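Local coordinates for catechol O-methyltransferase (Mycobacterium tuberculosis, PDB 6JCL), which transfers methyl groups from S-adenosyl-L-methionine to catechol-like compounds with the help of a divalent metal cation, at residues Ala14-Thr19 with Ser45-Lys50; Gly22-Leu27 with Leu78-Gly83; Ala140-Asn145 with Val164-Arg169; Trp151-Ala156 with Gly193-Leu198. All blocks are in the same frame, centred on the assembly; numbering follows the deposited sequence. Where two conformers were deposited one is given.

Contact 1: Ala14-Thr19 with Ser45-Lys50; sequences AFLDST and SAQQGK
The amide of Q47 and the carboxylate of D17 are the two flat groups that meet across the contact, their planes 30° apart. Over one face of the amide sits L16, whose CB lies 3.6 Å from Q47 CD, almost straight above that carbon. At the amide's edge, NE2 of Q47 donates to OD1 of D17 across 2.9 Å; the bond is nearly straight, lies in the amide plane and uses the anti lone pair of the oxygen. The A46 methyl lies over one face of the carboxylate at its OD1 end, CB 3.5 Å from D17 OD1.

A bend at chi2 (-51°) turns the amide of Q47 toward helix 9-21. Two waters complete the join. One donates to D17 OD1 and accepts from Q47 N at 3.1 Å; the other donates to D17 OD2 and accepts from A46 N at 2.9 Å. The carboxylate thus faces the N-terminal turn of helix 46-58, where its charge probably suits the helix end. S45 caps that turn in a capping box with Q48: S45 OG accepts from Q48 N, and Q48 OE1 accepts from S45 N. D17 OD2 also forms a salt bridge with R208.

Q47 OE1 accepts from A202 N of the second subunit, and K50 forms a salt bridge with D199 of the second subunit. Helix 9-21 thus packs beside helix 46-58, the axes of the two short segments 52° apart and 10.2 Å at their closest, and both helices meet strand 198-206 of the second subunit.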
# COMPACT_ATOMS: atom_id res chain seq x y z
N ALA A 14 11.26 -9.35 10.99
CA ALA A 14 12.70 -9.55 10.93
C ALA A 14 13.09 -10.36 9.70
O ALA A 14 14.08 -10.04 9.03
CB ALA A 14 13.20 -10.22 12.21
N PHE A 15 12.31 -11.40 9.39
CA PHE A 15 12.54 -12.18 8.17
C PHE A 15 12.35 -11.31 6.92
O PHE A 15 13.18 -11.34 6.00
CB PHE A 15 11.61 -13.40 8.15
CG PHE A 15 11.58 -14.14 6.83
CD1 PHE A 15 12.55 -15.09 6.52
CD2 PHE A 15 10.55 -13.92 5.92
CE1 PHE A 15 12.50 -15.78 5.28
CE2 PHE A 15 10.50 -14.60 4.71
CZ PHE A 15 11.48 -15.53 4.39
N LEU A 16 11.28 -10.52 6.89
CA LEU A 16 11.03 -9.67 5.74
C LEU A 16 12.15 -8.65 5.57
O LEU A 16 12.57 -8.38 4.44
CB LEU A 16 9.67 -8.97 5.89
CG LEU A 16 8.41 -9.84 5.94
CD1 LEU A 16 7.18 -8.98 6.13
CD2 LEU A 16 8.27 -10.66 4.68
N ASP A 17 12.63 -8.08 6.68
CA ASP A 17 13.75 -7.14 6.60
C ASP A 17 14.97 -7.81 5.98
O ASP A 17 15.58 -7.28 5.04
CB ASP A 17 14.09 -6.59 7.99
CG ASP A 17 13.06 -5.61 8.50
OD1 ASP A 17 12.11 -5.25 7.76
OD2 ASP A 17 13.19 -5.17 9.67
N SER A 18 15.32 -9.01 6.46
CA SER A 18 16.50 -9.71 5.98
C SER A 18 16.35 -10.15 4.53
O SER A 18 17.35 -10.25 3.80
CB SER A 18 16.79 -10.92 6.87
OG SER A 18 17.60 -11.87 6.21
N THR A 19 15.13 -10.43 4.09
CA THR A 19 14.90 -11.00 2.78
C THR A 19 14.71 -9.95 1.70
O THR A 19 15.17 -10.15 0.56
CB THR A 19 13.68 -11.92 2.88
OG1 THR A 19 13.97 -12.97 3.82
CG2 THR A 19 13.34 -12.51 1.53
N SER A 45 8.99 1.33 10.25
CA SER A 45 9.77 0.12 10.09
C SER A 45 10.36 0.07 8.69
O SER A 45 9.96 0.83 7.80
CB SER A 45 8.91 -1.11 10.32
OG SER A 45 7.99 -1.22 9.24
N ALA A 46 11.29 -0.85 8.47
CA ALA A 46 11.91 -0.93 7.15
C ALA A 46 10.89 -1.31 6.07
O ALA A 46 10.93 -0.77 4.97
CB ALA A 46 13.07 -1.93 7.17
N GLN A 47 9.97 -2.25 6.36
CA GLN A 47 8.97 -2.60 5.34
C GLN A 47 8.06 -1.41 5.03
O GLN A 47 7.66 -1.20 3.87
CB GLN A 47 8.14 -3.81 5.79
CG GLN A 47 8.93 -5.13 6.00
CD GLN A 47 9.81 -5.51 4.81
OE1 GLN A 47 9.32 -5.77 3.71
NE2 GLN A 47 11.12 -5.57 5.03
N GLN A 48 7.69 -0.66 6.07
CA GLN A 48 6.84 0.52 5.90
C GLN A 48 7.56 1.60 5.11
O GLN A 48 6.98 2.23 4.22
CB GLN A 48 6.42 1.06 7.26
CG GLN A 48 5.53 0.13 8.03
CD GLN A 48 5.32 0.61 9.47
OE1 GLN A 48 6.07 1.45 9.97
NE2 GLN A 48 4.29 0.08 10.13
N GLY A 49 8.82 1.86 5.46
CA GLY A 49 9.58 2.85 4.72
C GLY A 49 9.76 2.44 3.27
O GLY A 49 9.56 3.24 2.36
N LYS A 50 10.09 1.17 3.03
CA LYS A 50 10.23 0.72 1.66
C LYS A 50 8.92 0.88 0.90
O LYS A 50 8.93 1.22 -0.29
CB LYS A 50 10.70 -0.72 1.62
CG LYS A 50 11.01 -1.19 0.19
CD LYS A 50 12.34 -1.91 0.18
CE LYS A 50 12.82 -2.13 -1.23
NZ LYS A 50 13.53 -3.41 -1.32
O HOH W 1 10.02 -3.89 9.01
O HOH W 2 12.63 -2.34 10.56

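Contact 2: Gly22-Leu27 with Leu78-Gly83; sequences GDDPAL and LARGAG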
# COMPACT_ATOMS: atom_id res chain seq x y z
N GLY A 22 17.62 -6.25 3.41
CA GLY A 22 19.02 -6.61 3.60
C GLY A 22 19.77 -5.57 4.42
O GLY A 22 19.19 -4.74 5.11
N ASP A 23 21.10 -5.64 4.35
CA ASP A 23 21.91 -4.65 5.06
C ASP A 23 21.79 -3.30 4.37
O ASP A 23 21.93 -3.19 3.15
CB ASP A 23 23.37 -5.09 5.13
CG ASP A 23 23.52 -6.57 5.39
OD1 ASP A 23 23.20 -7.01 6.51
OD2 ASP A 23 23.96 -7.30 4.47
N ASP A 24 21.51 -2.27 5.16
CA ASP A 24 21.35 -0.90 4.66
C ASP A 24 22.15 -0.00 5.59
O ASP A 24 21.62 0.50 6.59
CB ASP A 24 19.89 -0.50 4.60
CG ASP A 24 19.66 0.78 3.80
OD1 ASP A 24 20.50 1.70 3.89
OD2 ASP A 24 18.66 0.83 3.05
N PRO A 25 23.44 0.19 5.31
CA PRO A 25 24.29 0.97 6.23
C PRO A 25 23.85 2.41 6.37
O PRO A 25 24.11 3.02 7.41
CB PRO A 25 25.69 0.85 5.62
CG PRO A 25 25.47 0.38 4.22
CD PRO A 25 24.18 -0.34 4.16
N ALA A 26 23.22 3.00 5.35
CA ALA A 26 22.72 4.37 5.51
C ALA A 26 21.61 4.43 6.56
O ALA A 26 21.60 5.32 7.42
CB ALA A 26 22.21 4.91 4.17
N LEU A 27 20.70 3.47 6.54
CA LEU A 27 19.65 3.47 7.55
C LEU A 27 20.18 2.99 8.90
O LEU A 27 19.72 3.48 9.94
CB LEU A 27 18.49 2.60 7.10
CG LEU A 27 17.79 3.17 5.86
CD1 LEU A 27 16.83 2.15 5.35
CD2 LEU A 27 17.08 4.49 6.14
N LEU A 78 11.46 8.17 1.20
CA LEU A 78 10.73 8.97 0.22
C LEU A 78 11.69 9.55 -0.81
O LEU A 78 11.40 9.53 -2.02
CB LEU A 78 9.97 10.09 0.92
CG LEU A 78 8.76 9.59 1.69
CD1 LEU A 78 8.24 10.70 2.62
CD2 LEU A 78 7.68 9.13 0.71
N ALA A 79 12.86 10.02 -0.36
CA ALA A 79 13.82 10.62 -1.28
C ALA A 79 14.39 9.58 -2.23
O ALA A 79 14.63 9.86 -3.40
CB ALA A 79 14.94 11.31 -0.51
N ARG A 80 14.59 8.36 -1.73
CA ARG A 80 15.01 7.27 -2.60
C ARG A 80 13.99 7.02 -3.69
O ARG A 80 14.35 6.81 -4.86
CB ARG A 80 15.23 6.02 -1.76
CG ARG A 80 16.52 6.03 -0.98
CD ARG A 80 16.51 4.88 0.03
NE ARG A 80 17.82 4.72 0.64
CZ ARG A 80 18.11 3.81 1.57
NH1 ARG A 80 19.34 3.75 2.05
NH2 ARG A 80 17.17 2.98 2.02
N GLY A 81 12.70 7.04 -3.33
CA GLY A 81 11.66 6.76 -4.31
C GLY A 81 11.47 7.89 -5.31
O GLY A 81 11.14 7.63 -6.47
N ALA A 82 11.65 9.14 -4.87
CA ALA A 82 11.55 10.29 -5.77
C ALA A 82 12.72 10.40 -6.75
O ALA A 82 12.60 11.10 -7.75
CB ALA A 82 11.46 11.58 -4.97
N GLY A 83 13.86 9.78 -6.46
CA GLY A 83 14.96 9.76 -7.41
C GLY A 83 15.83 11.01 -7.39
O GLY A 83 15.54 11.98 -6.69
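D24 swings its carboxyl carbon to the far side from its own backbone N (chi1 -167°), and R80 reaches to meet it with a chain fully extended from CG to NE. The two side chains approach from opposite directions, so the arginine spans the gap between backbones that stay far apart; the nearest CA atoms, those of A26 and R80, are 11.6 Å from each other. Carboxylate and guanidinium meet nearly coplanar, their planes 23° apart, in an end-on salt bridge. NH1 of R80 donates to D24 OD1 at 3.0 Å, in the guanidinium plane and onto the syn lone pair of the oxygen. The second arm is less regular: NH2 of R80 lies 2.8 Å from D24 OD2, but the oxygen is tilted out of the guanidinium plane and the angle at the hydrogen falls to 140°. A weak third bond runs diagonally from R80 NH1 to D24 OD2.

D24 is also the N-cap of helix 25-36. Its OD1 accepts from L27 N at 3.2 Å, with the donor above the carboxylate plane, so one oxygen serves both the helix start and the arginine of helix 73-82. The two-nitrogen grip should hold the carboxylate against rotation while OD1 caps.

Two apolar side chains of 22-27 also touch the guanidinium. L27 CD1 comes in at a slant, 3.4 Å from R80 NH2, and A26 CB comes within 3.8 Å of R80 NH1. L27 also packs on F73, I76 and W77 of helix 73-82, and W77 makes a cation-pi contact with R80.

Contact 3: Ala140-Asn145 with Val164-Arg169; sequences ADKENN and VDNVIR. With SR (strontium ion), chain J; SAH (S-adenosyl-L-homocysteine), chain I.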
# COMPACT_ATOMS: atom_id res chain seq x y z
N ALA A 140 2.91 13.71 11.84
CA ALA A 140 3.41 14.66 12.84
C ALA A 140 2.54 14.63 14.10
O ALA A 140 2.30 13.54 14.64
CB ALA A 140 3.51 16.06 12.22
N ASP A 141 2.07 15.79 14.59
CA ASP A 141 1.19 15.83 15.76
C ASP A 141 -0.23 15.42 15.34
O ASP A 141 -0.80 16.01 14.41
CB ASP A 141 1.19 17.21 16.42
CG ASP A 141 0.95 18.35 15.44
OD1 ASP A 141 1.47 18.28 14.31
OD2 ASP A 141 0.27 19.31 15.82
N LYS A 142 -0.78 14.38 15.99
CA LYS A 142 -1.97 13.74 15.43
C LYS A 142 -3.20 14.64 15.48
O LYS A 142 -4.09 14.50 14.63
CB LYS A 142 -2.28 12.42 16.15
CG LYS A 142 -1.11 11.44 16.14
CD LYS A 142 -0.52 11.23 14.74
CE LYS A 142 0.38 10.00 14.69
NZ LYS A 142 1.23 10.02 13.46
N GLU A 143 -3.30 15.52 16.48
CA GLU A 143 -4.47 16.40 16.55
C GLU A 143 -4.55 17.34 15.35
O GLU A 143 -5.63 17.89 15.10
CB GLU A 143 -4.50 17.20 17.86
CG GLU A 143 -5.07 16.42 19.05
CD GLU A 143 -6.48 16.87 19.46
OE1 GLU A 143 -7.33 17.11 18.58
OE2 GLU A 143 -6.73 16.97 20.68
N ASN A 144 -3.47 17.50 14.59
CA ASN A 144 -3.55 18.33 13.40
C ASN A 144 -3.60 17.52 12.11
O ASN A 144 -3.49 18.11 11.02
CB ASN A 144 -2.37 19.30 13.36
CG ASN A 144 -2.68 20.61 14.06
OD1 ASN A 144 -3.76 21.19 13.88
ND2 ASN A 144 -1.73 21.09 14.84
N ASN A 145 -3.80 16.20 12.18
CA ASN A 145 -3.97 15.43 10.95
C ASN A 145 -4.96 16.11 10.01
O ASN A 145 -4.70 16.28 8.81
CB ASN A 145 -4.50 14.03 11.25
CG ASN A 145 -3.45 13.03 11.66
OD1 ASN A 145 -2.24 13.26 11.61
ND2 ASN A 145 -3.94 11.89 12.11
N VAL A 164 -1.50 8.75 5.57
CA VAL A 164 -1.53 9.16 6.98
C VAL A 164 -1.13 7.96 7.82
O VAL A 164 -1.75 6.89 7.71
CB VAL A 164 -2.91 9.69 7.41
CG1 VAL A 164 -2.82 10.23 8.84
CG2 VAL A 164 -3.44 10.78 6.42
N ASP A 165 -0.10 8.12 8.65
CA ASP A 165 0.39 7.04 9.50
C ASP A 165 -0.40 6.94 10.81
O ASP A 165 -0.98 7.92 11.30
CB ASP A 165 1.87 7.25 9.82
CG ASP A 165 2.59 5.96 10.20
OD1 ASP A 165 2.08 4.86 9.86
OD2 ASP A 165 3.67 6.04 10.85
N ASN A 166 -0.41 5.74 11.38
CA ASN A 166 -0.86 5.49 12.76
C ASN A 166 -2.36 5.75 12.97
O ASN A 166 -2.75 6.33 13.98
CB ASN A 166 -0.07 6.34 13.78
CG ASN A 166 1.44 6.20 13.65
OD1 ASN A 166 2.14 7.18 13.36
ND2 ASN A 166 1.96 4.98 13.86
N VAL A 167 -3.21 5.26 12.07
CA VAL A 167 -4.63 5.59 12.13
C VAL A 167 -5.46 4.50 12.81
O VAL A 167 -6.69 4.62 12.84
CB VAL A 167 -5.21 5.88 10.72
CG1 VAL A 167 -4.46 7.03 10.04
CG2 VAL A 167 -5.20 4.61 9.87
N ILE A 168 -4.84 3.45 13.37
CA ILE A 168 -5.59 2.35 13.99
C ILE A 168 -5.32 2.25 15.49
O ILE A 168 -6.25 2.01 16.27
CB ILE A 168 -5.30 1.00 13.29
CG1 ILE A 168 -5.56 1.10 11.76
CG2 ILE A 168 -6.11 -0.13 13.95
CD1 ILE A 168 -7.04 1.38 11.40
N ARG A 169 -4.06 2.41 15.90
CA ARG A 169 -3.67 2.50 17.31
C ARG A 169 -4.23 1.32 18.12
O ARG A 169 -4.90 1.50 19.15
CB ARG A 169 -4.10 3.85 17.92
CG ARG A 169 -3.46 5.09 17.22
CD ARG A 169 -1.92 4.97 17.07
NE ARG A 169 -1.35 4.60 18.36
CZ ARG A 169 -0.54 3.58 18.59
NH1 ARG A 169 -0.12 2.81 17.60
NH2 ARG A 169 -0.16 3.31 19.85
SR SR J . 4.61 7.43 12.67
N SAH I . 8.10 10.28 9.97
CA SAH I . 9.16 9.89 10.92
CB SAH I . 8.62 9.93 12.34
CG SAH I . 7.95 11.25 12.73
SD SAH I . 7.68 11.28 14.52
C SAH I . 9.71 8.51 10.59
O SAH I . 10.92 8.28 10.51
OXT SAH I . 8.91 7.60 10.37
C5' SAH I . 6.72 12.81 14.57
C4' SAH I . 7.55 14.08 14.36
O4' SAH I . 6.66 15.16 14.22
C3' SAH I . 8.46 14.45 15.54
O3' SAH I . 9.79 14.64 15.05
C2' SAH I . 7.90 15.76 16.07
O2' SAH I . 8.87 16.62 16.65
C1' SAH I . 7.20 16.31 14.83
N9 SAH I . 6.15 17.31 15.09
C8 SAH I . 5.24 17.30 16.12
N7 SAH I . 4.45 18.39 15.98
C5 SAH I . 4.84 19.07 14.87
C6 SAH I . 4.38 20.25 14.29
N6 SAH I . 3.37 20.94 14.82
N1 SAH I . 4.99 20.69 13.13
C2 SAH I . 6.06 19.99 12.58
N3 SAH I . 6.53 18.84 13.17
C4 SAH I . 5.91 18.39 14.30
O HOH W 3 -2.95 9.31 12.81
O HOH W 4 6.94 6.55 12.17
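K142 lays its ammonium group against the side-chain oxygen of N166, NZ to OD1 3.0 Å, with the nitrogen in the carbonyl plane and on a lone pair. The lysine reaches it by a kink: the chain bends at chi2 (-50°) and then runs extended to NZ, crossing the asparagine at about a right angle. OD1 of N166 has a second partner, the strontium ion, at 2.6 Å. D165 puts CG anti to its backbone N (chi1 -157°), which brings OD2 within 2.5 Å of the same ion. The other end of the N166 amide is held as well, ND2 donating to D212.

Farther along the loop, N145 crosses V164 obliquely, ND2 3.8 Å from V164 CG1. That same ND2 donates to T188 and, at 2.9 Å, to a water that probably donates to D165 O, so the water bridges the loop to D165.

D139 completes the protein ligands of the strontium, and a water 2.5 Å from the ion donates to OXT of S-adenosyl-L-homocysteine. D141 lies by the adenine, its OD1 hydrogen-bonded to Y148 OH and 3.3 Å from N6 of the cofactor. Metal and cofactor sites side by side at the C-terminal ends of parallel strands 133-138 and 160-165 mark the active site of the cation-dependent O-methyltransferases.

Contact 4: Trp151-Ala156 with Gly193-Leu198; sequences WAIRLA and GEHPGL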
# COMPACT_ATOMS: atom_id res chain seq x y z
N TRP A 151 -4.48 21.09 4.13
CA TRP A 151 -3.36 21.73 3.44
C TRP A 151 -2.85 20.85 2.31
O TRP A 151 -2.49 21.36 1.24
CB TRP A 151 -2.22 22.03 4.43
CG TRP A 151 -2.32 23.41 5.02
CD1 TRP A 151 -2.63 23.73 6.31
CD2 TRP A 151 -2.15 24.65 4.33
NE1 TRP A 151 -2.65 25.10 6.47
CE2 TRP A 151 -2.36 25.68 5.26
CE3 TRP A 151 -1.83 24.98 3.01
CZ2 TRP A 151 -2.26 27.03 4.92
CZ3 TRP A 151 -1.74 26.32 2.67
CH2 TRP A 151 -1.95 27.33 3.62
N ALA A 152 -2.79 19.54 2.54
CA ALA A 152 -2.31 18.62 1.49
C ALA A 152 -3.17 18.73 0.24
O ALA A 152 -2.65 18.78 -0.88
CB ALA A 152 -2.30 17.18 2.02
N ILE A 153 -4.48 18.76 0.40
CA ILE A 153 -5.37 18.91 -0.75
C ILE A 153 -5.09 20.22 -1.46
O ILE A 153 -5.00 20.26 -2.70
CB ILE A 153 -6.83 18.82 -0.28
CG1 ILE A 153 -7.12 17.40 0.21
CG2 ILE A 153 -7.80 19.28 -1.39
CD1 ILE A 153 -8.46 17.27 0.90
N ARG A 154 -4.92 21.31 -0.71
CA ARG A 154 -4.65 22.61 -1.34
C ARG A 154 -3.33 22.61 -2.09
O ARG A 154 -3.21 23.23 -3.16
CB ARG A 154 -4.69 23.71 -0.28
CG ARG A 154 -4.25 25.07 -0.81
CD ARG A 154 -4.43 26.17 0.23
NE ARG A 154 -4.24 27.50 -0.35
CZ ARG A 154 -4.51 28.64 0.29
NH1 ARG A 154 -4.98 28.61 1.53
NH2 ARG A 154 -4.31 29.80 -0.32
N LEU A 155 -2.32 21.92 -1.57
CA LEU A 155 -0.97 22.00 -2.13
C LEU A 155 -0.64 20.85 -3.09
O LEU A 155 0.47 20.83 -3.64
CB LEU A 155 0.07 22.03 -1.01
CG LEU A 155 0.00 23.21 -0.02
CD1 LEU A 155 1.07 23.08 1.06
CD2 LEU A 155 0.13 24.54 -0.74
N ALA A 156 -1.56 19.92 -3.31
CA ALA A 156 -1.28 18.75 -4.13
C ALA A 156 -1.85 18.91 -5.53
O ALA A 156 -2.76 19.70 -5.77
CB ALA A 156 -1.88 17.50 -3.50
N GLY A 193 -13.33 10.04 5.08
CA GLY A 193 -14.46 9.39 4.44
C GLY A 193 -15.49 10.39 3.96
O GLY A 193 -16.13 10.18 2.92
N GLU A 194 -15.67 11.48 4.70
CA GLU A 194 -16.69 12.46 4.37
C GLU A 194 -16.22 13.49 3.35
O GLU A 194 -17.06 14.16 2.73
CB GLU A 194 -17.14 13.17 5.64
CG GLU A 194 -18.06 12.34 6.51
CD GLU A 194 -18.43 13.03 7.81
OE1 GLU A 194 -17.70 13.97 8.22
OE2 GLU A 194 -19.45 12.65 8.42
N HIS A 195 -14.92 13.64 3.15
CA HIS A 195 -14.42 14.72 2.30
C HIS A 195 -14.73 14.42 0.85
O HIS A 195 -14.28 13.40 0.32
CB HIS A 195 -12.92 14.90 2.49
CG HIS A 195 -12.43 16.25 2.05
ND1 HIS A 195 -12.56 16.70 0.75
CD2 HIS A 195 -11.85 17.26 2.74
CE1 HIS A 195 -12.07 17.92 0.66
NE2 HIS A 195 -11.64 18.28 1.86
N PRO A 196 -15.46 15.30 0.15
CA PRO A 196 -15.81 15.00 -1.25
C PRO A 196 -14.61 15.04 -2.19
O PRO A 196 -14.68 14.48 -3.30
CB PRO A 196 -16.83 16.09 -1.60
CG PRO A 196 -16.50 17.23 -0.69
CD PRO A 196 -16.01 16.58 0.60
N GLY A 197 -13.50 15.64 -1.77
CA GLY A 197 -12.31 15.72 -2.58
C GLY A 197 -11.34 14.57 -2.39
O GLY A 197 -10.26 14.57 -3.00
N LEU A 198 -11.70 13.58 -1.57
CA LEU A 198 -10.80 12.47 -1.27
C LEU A 198 -11.49 11.15 -1.55
O LEU A 198 -12.69 11.00 -1.30
CB LEU A 198 -10.36 12.50 0.21
CG LEU A 198 -9.49 13.66 0.69
CD1 LEU A 198 -9.28 13.53 2.19
CD2 LEU A 198 -8.15 13.67 -0.06
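I153 points its CD1 methyl at one face of the H195 imidazole, a CH-pi contact in the Rossmann-like methyltransferase fold, where helix 145-155 flanks the central sheet. The side chains approach from opposite directions. CD1 of I153 lies 3.7 Å from the centroid of the H195 ring and 22° off its normal, shifted toward the rim so that NE2 of H195 is the nearest ring atom, at 3.5 Å. An extended isoleucine chain (chi2 170°) carries the methyl out from the helix to reach the ring.

L198 packs on the same methyl, its CD2 3.7 Å from I153 CD1. The methyl thus lies against both the imidazole and the leucine. Both aliphatic side chains also rest on I162 of strand 160-165, which places the contact where helix 145-155, that strand and the entry to strand 198-206 come together.

The ring is held by the backbone of the turn that it begins. H195 to L198 form a type I beta turn just after helix 180-194, closed by L198 N donating to H195 O at 3.2 Å. Inside that turn, G197 N donates to H195 ND1 across 2.9 Å, only 2° out of the imidazole plane.

Contacts 3 and 4 are the buried pair, contacts 1 and 2 the partly buried ones. Contacts 1 and 2 draw on helices that follow one another in the chain, 9-21, 25-36 and 46-58: D17 O of contact 1 lies 2.8 Å from G22 N of contact 2, a probable hydrogen bond, yet contact 1 borders the second subunit while no other chain of the assembly touches contact 2. Both set a carboxylate near a helix start, through waters in contact 1 and by direct capping in contact 2. Contact 3 uses the loop leading into helix 145-155, contact 4 its C-terminal end. Contact 3 is polar and metal-bound at the active site; contact 4, about 16 Å away between centres, is apolar and aromatic.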